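Side-chain contacts in chitin-binding type-4 domain-containing protein (Photorhabdus laumondii subsp. laumondii, PDB 6T5Z), which is a copper-dependent lytic polysaccharide monooxygenase of family AA10 that probably binds chitin and cleaves its chains oxidatively: residues Gly8-Leu13 and Glu20-Cys25; His50-Gly55 and Ala61-Thr66. One frame throughout, in Å; residues are numbered along the deposited sequence.

Contact 1: residues Gly8-Leu13 and Glu20-Cys25; sequences GSRAFL and EQNMDC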
ATOM      1  N   GLY A   8       6.218  -0.566  -7.542  1.00 12.74           N
ATOM      2  CA  GLY A   8       4.962  -1.185  -7.926  1.00 12.37           C
ATOM      3  C   GLY A   8       4.288  -1.888  -6.763  1.00 17.41           C
ATOM      4  O   GLY A   8       4.923  -2.692  -6.067  1.00 14.19           O
ATOM      5  N   SER A   9       3.008  -1.591  -6.534  1.00 12.07           N
ATOM      6  CA  SER A   9       2.301  -2.208  -5.420  1.00 12.54           C
ATOM      7  C   SER A   9       1.969  -3.660  -5.737  1.00 14.53           C
ATOM      8  O   SER A   9       2.057  -4.110  -6.882  1.00 11.73           O
ATOM      9  CB  SER A   9       1.014  -1.455  -5.109  1.00 13.52           C
ATOM     10  OG  SER A   9       0.034  -1.755  -6.097  1.00 11.85           O
ATOM     11  N   ARG A  10       1.556  -4.389  -4.694  1.00 13.05           N
ATOM     12  CA  ARG A  10       1.229  -5.801  -4.851  1.00 11.97           C
ATOM     13  C   ARG A  10       0.101  -5.983  -5.851  1.00 11.64           C
ATOM     14  O   ARG A  10       0.167  -6.862  -6.723  1.00 12.48           O
ATOM     15  CB  ARG A  10       0.866  -6.391  -3.484  1.00 11.88           C
ATOM     16  CG  ARG A  10       0.592  -7.904  -3.483  1.00 11.90           C
ATOM     17  CD  ARG A  10       0.149  -8.359  -2.116  1.00 12.50           C
ATOM     18  NE  ARG A  10       1.226  -8.268  -1.140  1.00 12.29           N
ATOM     19  CZ  ARG A  10       1.077  -8.516   0.158  1.00 12.84           C
ATOM     20  NH1 ARG A  10      -0.115  -8.844   0.638  1.00 13.13           N
ATOM     21  NH2 ARG A  10       2.112  -8.411   0.988  1.00 12.84           N
ATOM     22  N   ALA A  11      -0.936  -5.136  -5.763  1.00 15.36           N
ATOM     23  CA  ALA A  11      -2.033  -5.188  -6.723  1.00 11.65           C
ATOM     24  C   ALA A  11      -1.590  -4.761  -8.118  1.00 11.60           C
ATOM     25  O   ALA A  11      -2.015  -5.357  -9.123  1.00 11.62           O
ATOM     26  CB  ALA A  11      -3.190  -4.309  -6.241  1.00 11.78           C
ATOM     27  N   PHE A  12      -0.762  -3.717  -8.207  1.00 11.62           N
ATOM     28  CA  PHE A  12      -0.273  -3.279  -9.508  1.00 11.65           C
ATOM     29  C   PHE A  12       0.483  -4.395 -10.210  1.00 14.62           C
ATOM     30  O   PHE A  12       0.290  -4.632 -11.408  1.00 11.77           O
ATOM     31  CB  PHE A  12       0.622  -2.044  -9.359  1.00 11.76           C
ATOM     32  CG  PHE A  12       1.373  -1.701 -10.619  1.00 11.88           C
ATOM     33  CD1 PHE A  12       0.692  -1.217 -11.732  1.00 16.59           C
ATOM     34  CD2 PHE A  12       2.738  -1.909 -10.715  1.00 16.97           C
ATOM     35  CE1 PHE A  12       1.364  -0.910 -12.896  1.00 14.13           C
ATOM     36  CE2 PHE A  12       3.420  -1.611 -11.889  1.00 16.20           C
ATOM     37  CZ  PHE A  12       2.727  -1.096 -12.973  1.00 16.53           C
ATOM     38  N   LEU A  13       1.337  -5.105  -9.472  1.00 11.61           N
ATOM     39  CA  LEU A  13       2.122  -6.175 -10.077  1.00 11.66           C
ATOM     40  C   LEU A  13       1.250  -7.351 -10.498  1.00 15.66           C
ATOM     41  O   LEU A  13       1.663  -8.137 -11.357  1.00 13.77           O
ATOM     42  CB  LEU A  13       3.210  -6.637  -9.105  1.00 13.50           C
ATOM     43  CG  LEU A  13       4.260  -5.579  -8.753  1.00 15.46           C
ATOM     44  CD1 LEU A  13       5.251  -6.159  -7.774  1.00 16.64           C
ATOM     45  CD2 LEU A  13       4.967  -5.067  -9.987  1.00 13.63           C
ATOM     46  N   GLU A  20       2.071  -8.929 -14.737  1.00 17.32           N
ATOM     47  CA  GLU A  20       1.707 -10.158 -14.038  1.00 19.15           C
ATOM     48  C   GLU A  20       2.899 -10.754 -13.298  1.00 17.79           C
ATOM     49  O   GLU A  20       3.118 -11.968 -13.296  1.00 18.09           O
ATOM     50  CB  GLU A  20       1.082 -11.172 -15.002  1.00 22.91           C
ATOM     51  CG  GLU A  20      -0.215 -10.679 -15.650  1.00 28.91           C
ATOM     52  CD  GLU A  20      -0.051 -10.320 -17.116  1.00 37.99           C
ATOM     53  OE1 GLU A  20       1.104 -10.203 -17.578  1.00 41.63           O
ATOM     54  OE2 GLU A  20      -1.077 -10.159 -17.812  1.00 40.55           O
ATOM     55  N   GLN A  21       3.682  -9.878 -12.663  0.65 17.24           N
ATOM     56  CA  GLN A  21       4.780 -10.338 -11.827  0.65 17.44           C
ATOM     57  C   GLN A  21       4.269 -11.028 -10.571  0.65 16.46           C
ATOM     58  O   GLN A  21       4.981 -11.858  -9.996  0.65 17.38           O
ATOM     59  CB  GLN A  21       5.696  -9.161 -11.486  0.65 20.44           C
ATOM     60  CG  GLN A  21       6.282  -8.498 -12.728  0.65 23.10           C
ATOM     61  CD  GLN A  21       7.102  -7.265 -12.416  0.65 26.56           C
ATOM     62  OE1 GLN A  21       8.155  -7.350 -11.782  0.65 28.13           O
ATOM     63  NE2 GLN A  21       6.622  -6.108 -12.862  0.65 28.99           N
ATOM     64  N   ASN A  22       3.053 -10.705 -10.137  1.00 13.56           N
ATOM     65  CA  ASN A  22       2.306 -11.513  -9.187  1.00 14.98           C
ATOM     66  C   ASN A  22       1.213 -12.217  -9.965  1.00 13.33           C
ATOM     67  O   ASN A  22       0.580 -11.619 -10.842  1.00 12.91           O
ATOM     68  CB  ASN A  22       1.654 -10.690  -8.069  1.00 12.31           C
ATOM     69  CG  ASN A  22       2.652 -10.158  -7.066  1.00 12.80           C
ATOM     70  OD1 ASN A  22       3.657 -10.800  -6.766  1.00 13.42           O
ATOM     71  ND2 ASN A  22       2.374  -8.960  -6.532  1.00 12.94           N
ATOM     72  N   MET A  23       0.979 -13.477  -9.633  0.55 13.79           N
ATOM     73  CA  MET A  23      -0.069 -14.254 -10.269  0.55 14.11           C
ATOM     74  C   MET A  23      -1.014 -14.808  -9.219  0.55 13.42           C
ATOM     75  O   MET A  23      -0.748 -14.752  -8.019  0.55 13.00           O
ATOM     76  CB  MET A  23       0.522 -15.390 -11.098  0.55 15.32           C
ATOM     77  CG  MET A  23       1.222 -14.903 -12.334  0.55 17.52           C
ATOM     78  SD  MET A  23       1.668 -16.311 -13.334  0.55 20.05           S
ATOM     79  CE  MET A  23       0.087 -17.148 -13.486  0.55 22.02           C
ATOM     80  N   ASP A  24      -2.116 -15.374  -9.709  1.00 14.03           N
ATOM     81  CA  ASP A  24      -3.161 -15.959  -8.865  1.00 14.44           C
ATOM     82  C   ASP A  24      -3.752 -14.934  -7.896  1.00 13.79           C
ATOM     83  O   ASP A  24      -3.989 -15.225  -6.721  1.00 13.95           O
ATOM     84  CB  ASP A  24      -2.640 -17.189  -8.118  1.00 16.85           C
ATOM     85  CG  ASP A  24      -3.747 -18.177  -7.780  1.00 17.23           C
ATOM     86  OD1 ASP A  24      -4.864 -18.033  -8.324  1.00 19.54           O
ATOM     87  OD2 ASP A  24      -3.497 -19.102  -6.973  1.00 18.07           O
ATOM     88  N   CYS A  25      -4.045 -13.744  -8.426  1.00 14.12           N
ATOM     89  CA  CYS A  25      -4.544 -12.618  -7.646  1.00 13.23           C
ATOM     90  C   CYS A  25      -6.052 -12.433  -7.743  1.00 15.18           C
ATOM     91  O   CYS A  25      -6.586 -11.499  -7.131  1.00 16.84           O
ATOM     92  CB  CYS A  25      -3.865 -11.329  -8.108  1.00 12.68           C
ATOM     93  SG  CYS A  25      -2.071 -11.310  -7.999  1.00 12.67           S
TER
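Glu20 brings its CA to 3.4 Å from Leu13 O, where the loop returns to a short, weakly bonded helix whose carbonyls at Arg10 and Leu13 act as acceptors. Gln21 comes next, its CA 5.2 Å from that of Leu13. Its chain runs extended beyond CG and crosses the leucine obliquely, with NE2 3.5 Å from Leu13 CD2; this side chain is modelled in two conformers, and the contact, which belongs to one of them, is therefore doubtful.

Asn22 carries most of the polar contact. Its backbone N donates to Leu13 O over 3.2 Å, almost straight at the hydrogen (175°) yet arriving well above the carbonyl plane, not along a lone pair. The side-chain bond is of the other kind: Asn22 ND2 reaches Arg10 O at 3.1 Å, in the carbonyl plane and on a lone pair, with the oxygen lying in the plane of the amide. A chi1 of -72°, with CG anti to the carbonyl carbon, swings the amide toward the helix, where ND2 also rests 3.6 Å from Leu13 CB. The other end of this amide, OD1, accepts from Lys71 N, which fixes the flip of the group. Farther along, Cys25 points its side chain back toward the helix and closes a disulfide with Cys14.

Arg10 adds its CG beside the asparagine amide and sends its guanidinium elsewhere, to a salt bridge with Asp168. Chemically, then, a single buried amide serves both helix and loop: Asn22 satisfies a helix carbonyl with its N-H and the N-H of Lys71 with its oxygen, and the nearby disulfide ties the same two parts covalently.

Contact 2: residues His50-Gly55 and Ala61-Thr66; sequences HIASAG and ALDAQT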
ATOM      1  N   HIS A  50      -7.013  -8.697   6.734  1.00 12.67           N
ATOM      2  CA  HIS A  50      -7.653  -8.297   5.486  1.00 15.61           C
ATOM      3  C   HIS A  50      -7.253  -6.876   5.121  1.00 14.37           C
ATOM      4  O   HIS A  50      -8.021  -6.137   4.494  1.00 13.79           O
ATOM      5  CB  HIS A  50      -9.169  -8.428   5.589  1.00 15.96           C
ATOM      6  CG  HIS A  50      -9.627  -9.789   6.010  1.00 17.43           C
ATOM      7  ND1 HIS A  50      -9.873 -10.802   5.110  1.00 20.27           N
ATOM      8  CD2 HIS A  50      -9.866 -10.310   7.237  1.00 19.57           C
ATOM      9  CE1 HIS A  50     -10.253 -11.887   5.763  1.00 21.34           C
ATOM     10  NE2 HIS A  50     -10.261 -11.613   7.054  1.00 19.18           N
ATOM     11  N   ILE A  51      -6.042  -6.483   5.511  1.00 13.70           N
ATOM     12  CA  ILE A  51      -5.555  -5.146   5.200  1.00 15.30           C
ATOM     13  C   ILE A  51      -5.218  -5.032   3.716  1.00 13.31           C
ATOM     14  O   ILE A  51      -5.632  -4.082   3.041  1.00 13.92           O
ATOM     15  CB  ILE A  51      -4.353  -4.811   6.096  1.00 15.50           C
ATOM     16  CG1 ILE A  51      -4.820  -4.673   7.552  1.00 15.67           C
ATOM     17  CG2 ILE A  51      -3.682  -3.538   5.637  1.00 15.64           C
ATOM     18  CD1 ILE A  51      -3.693  -4.564   8.527  1.00 13.04           C
ATOM     19  N   ALA A  52      -4.503  -6.025   3.174  1.00 11.77           N
ATOM     20  CA  ALA A  52      -4.094  -5.973   1.773  1.00 10.32           C
ATOM     21  C   ALA A  52      -5.279  -6.022   0.814  1.00 10.27           C
ATOM     22  O   ALA A  52      -5.215  -5.415  -0.258  1.00 10.33           O
ATOM     23  CB  ALA A  52      -3.122  -7.108   1.468  1.00 12.03           C
ATOM     24  N   SER A  53      -6.348  -6.732   1.169  1.00 11.35           N
ATOM     25  CA  SER A  53      -7.548  -6.782   0.348  1.00 14.02           C
ATOM     26  C   SER A  53      -8.492  -5.613   0.584  1.00 12.92           C
ATOM     27  O   SER A  53      -9.562  -5.577  -0.034  1.00 12.19           O
ATOM     28  CB  SER A  53      -8.320  -8.087   0.591  1.00 14.15           C
ATOM     29  OG  SER A  53      -8.649  -8.227   1.964  1.00 12.13           O
ATOM     30  N   ALA A  54      -8.129  -4.672   1.456  1.00 13.52           N
ATOM     31  CA  ALA A  54      -9.033  -3.603   1.898  1.00 12.24           C
ATOM     32  C   ALA A  54     -10.353  -4.167   2.405  1.00 15.40           C
ATOM     33  O   ALA A  54     -11.402  -3.531   2.272  1.00 15.81           O
ATOM     34  CB  ALA A  54      -9.285  -2.569   0.791  1.00 12.23           C
ATOM     35  N   GLY A  55     -10.309  -5.360   3.001  1.00 13.44           N
ATOM     36  CA  GLY A  55     -11.509  -5.999   3.498  1.00 13.81           C
ATOM     37  C   GLY A  55     -12.543  -6.366   2.455  1.00 16.53           C
ATOM     38  O   GLY A  55     -13.709  -6.575   2.811  1.00 17.25           O
ATOM     39  N   ALA A  61      -7.211 -12.833  -2.224  1.00 12.13           N
ATOM     40  CA  ALA A  61      -5.925 -13.444  -2.569  1.00 13.73           C
ATOM     41  C   ALA A  61      -4.756 -12.617  -2.049  1.00 12.92           C
ATOM     42  O   ALA A  61      -3.708 -13.171  -1.705  1.00 14.48           O
ATOM     43  CB  ALA A  61      -5.803 -13.629  -4.082  1.00 15.68           C
ATOM     44  N   LEU A  62      -4.919 -11.298  -1.971  1.00 10.30           N
ATOM     45  CA  LEU A  62      -3.834 -10.446  -1.506  1.00 12.21           C
ATOM     46  C   LEU A  62      -3.514 -10.648  -0.030  1.00 12.93           C
ATOM     47  O   LEU A  62      -2.458 -10.199   0.423  1.00 14.74           O
ATOM     48  CB  LEU A  62      -4.169  -8.970  -1.741  1.00 12.12           C
ATOM     49  CG  LEU A  62      -4.376  -8.560  -3.197  1.00 13.68           C
ATOM     50  CD1 LEU A  62      -4.657  -7.064  -3.294  1.00 13.30           C
ATOM     51  CD2 LEU A  62      -3.161  -8.939  -4.034  1.00 18.20           C
ATOM     52  N   ASP A  63      -4.389 -11.301   0.724  1.00 12.56           N
ATOM     53  CA  ASP A  63      -4.169 -11.440   2.158  1.00 12.94           C
ATOM     54  C   ASP A  63      -3.231 -12.583   2.501  1.00 11.82           C
ATOM     55  O   ASP A  63      -2.842 -12.723   3.666  1.00 13.78           O
ATOM     56  CB  ASP A  63      -5.515 -11.607   2.869  1.00 14.23           C
ATOM     57  CG  ASP A  63      -6.346 -10.351   2.812  1.00 14.39           C
ATOM     58  OD1 ASP A  63      -5.754  -9.245   2.879  1.00 15.05           O
ATOM     59  OD2 ASP A  63      -7.584 -10.455   2.685  1.00 17.52           O
ATOM     60  N   ALA A  64      -2.859 -13.406   1.524  1.00 12.09           N
ATOM     61  CA  ALA A  64      -1.848 -14.419   1.772  1.00 13.49           C
ATOM     62  C   ALA A  64      -0.567 -13.731   2.214  1.00 12.24           C
ATOM     63  O   ALA A  64      -0.233 -12.652   1.722  1.00 13.26           O
ATOM     64  CB  ALA A  64      -1.604 -15.236   0.503  1.00 14.42           C
ATOM     65  N   GLN A  65       0.150 -14.345   3.160  1.00 12.68           N
ATOM     66  CA  GLN A  65       1.396 -13.756   3.652  1.00 13.58           C
ATOM     67  C   GLN A  65       2.383 -14.878   3.961  1.00 12.76           C
ATOM     68  O   GLN A  65       2.257 -15.582   4.970  1.00 13.61           O
ATOM     69  CB  GLN A  65       1.159 -12.869   4.870  1.00 13.27           C
ATOM     70  CG  GLN A  65       2.381 -12.041   5.247  1.00 14.34           C
ATOM     71  CD  GLN A  65       2.928 -11.248   4.076  1.00 15.09           C
ATOM     72  OE1 GLN A  65       2.223 -10.426   3.482  1.00 15.74           O
ATOM     73  NE2 GLN A  65       4.187 -11.492   3.736  1.00 14.11           N
ATOM     74  N   THR A  66       3.349 -15.055   3.063  1.00 12.84           N
ATOM     75  CA  THR A  66       4.510 -15.910   3.281  1.00 13.92           C
ATOM     76  C   THR A  66       5.711 -15.191   2.689  1.00 13.97           C
ATOM     77  O   THR A  66       5.567 -14.275   1.877  1.00 14.46           O
ATOM     78  CB  THR A  66       4.381 -17.299   2.621  1.00 14.49           C
ATOM     79  OG1 THR A  66       4.440 -17.147   1.197  1.00 17.36           O
ATOM     80  CG2 THR A  66       3.073 -17.986   3.001  1.00 14.53           C
TER
HETATM   81  O   HOH W   1      -4.084  -8.431   4.855  1.00 12.71           O
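Ser53 and Asp63 meet through a carboxylate that faces a tight turn, and hydrogen bonding dominates the contact. Ser53 OG donates to Asp63 OD2 over 2.6 Å, using the syn lone pair, the one on the side of the other oxygen. The backbone joins in, for Ser53 N donates to Asp63 OD1 at 3.1 Å, also from the syn side but 32° out of the carboxylate plane. One serine thus grips both oxygens. Its chi1 of 57° sets OG between the backbone N and the carbonyl carbon, and from there the hydroxyl reaches the same carboxylate as the N-H. A weak third bond comes from His50, whose ND1 lies 3.4 Å from Asp63 OD2; imidazole and carboxylate planes stand nearly perpendicular (89°), and the nitrogen approaches at a poor angle.

Water extends the network. A single molecule donates to Asp63 OD1 over 2.7 Å and accepts from Ala52 N at 3.0 Å, linking the carboxylate to the backbone one residue before the serine.

Apolar packing lies alongside. Ala52 directs its methyl at the short 3-10 segment, where CB sits 3.9 Å from Leu62 CB and close to the Leu62 carbonyl oxygen. Leu62 CD1 lies 3.5 Å from Ala52 O. Leu62 packs on Cys14 and Ala52 on Arg10, so the helix 10-14 borders this side.

Two donors of Ser53, a water and, weakly, His50 ND1 converge on the carboxylate, which would probably stabilise its negative charge. Residues 51-54 form a type I beta turn, closed by a bond from Ala54 N to Ile51 O, whose two central N-H groups are held by an aspartate from a neighbouring loop segment, one directly and one through water, between strands 36-38 and 73-76 of the AA10 domain.

Overall arrangement
Contacts 1 and 2 follow one another along the chain, their centres about 12 Å apart. Both belong to the part of the AA10 domain that precedes strand 73-76, with helix 10-14 as common ground. Arg10 joins them: its backbone and CG serve contact 1, while its guanidinium passes to residues 61-66, where NH2 makes a probable hydrogen bond to Gln65 OE1 (3.2 Å). Neither contact belongs to the copper site formed by His1 and His90, although Ser53 has its side chain about 11 Å from a bound copper. Together they show loops ordered by polar side chains and a disulfide, in four segments with little regular structure beyond helix 10-14 and a short 3-10 segment.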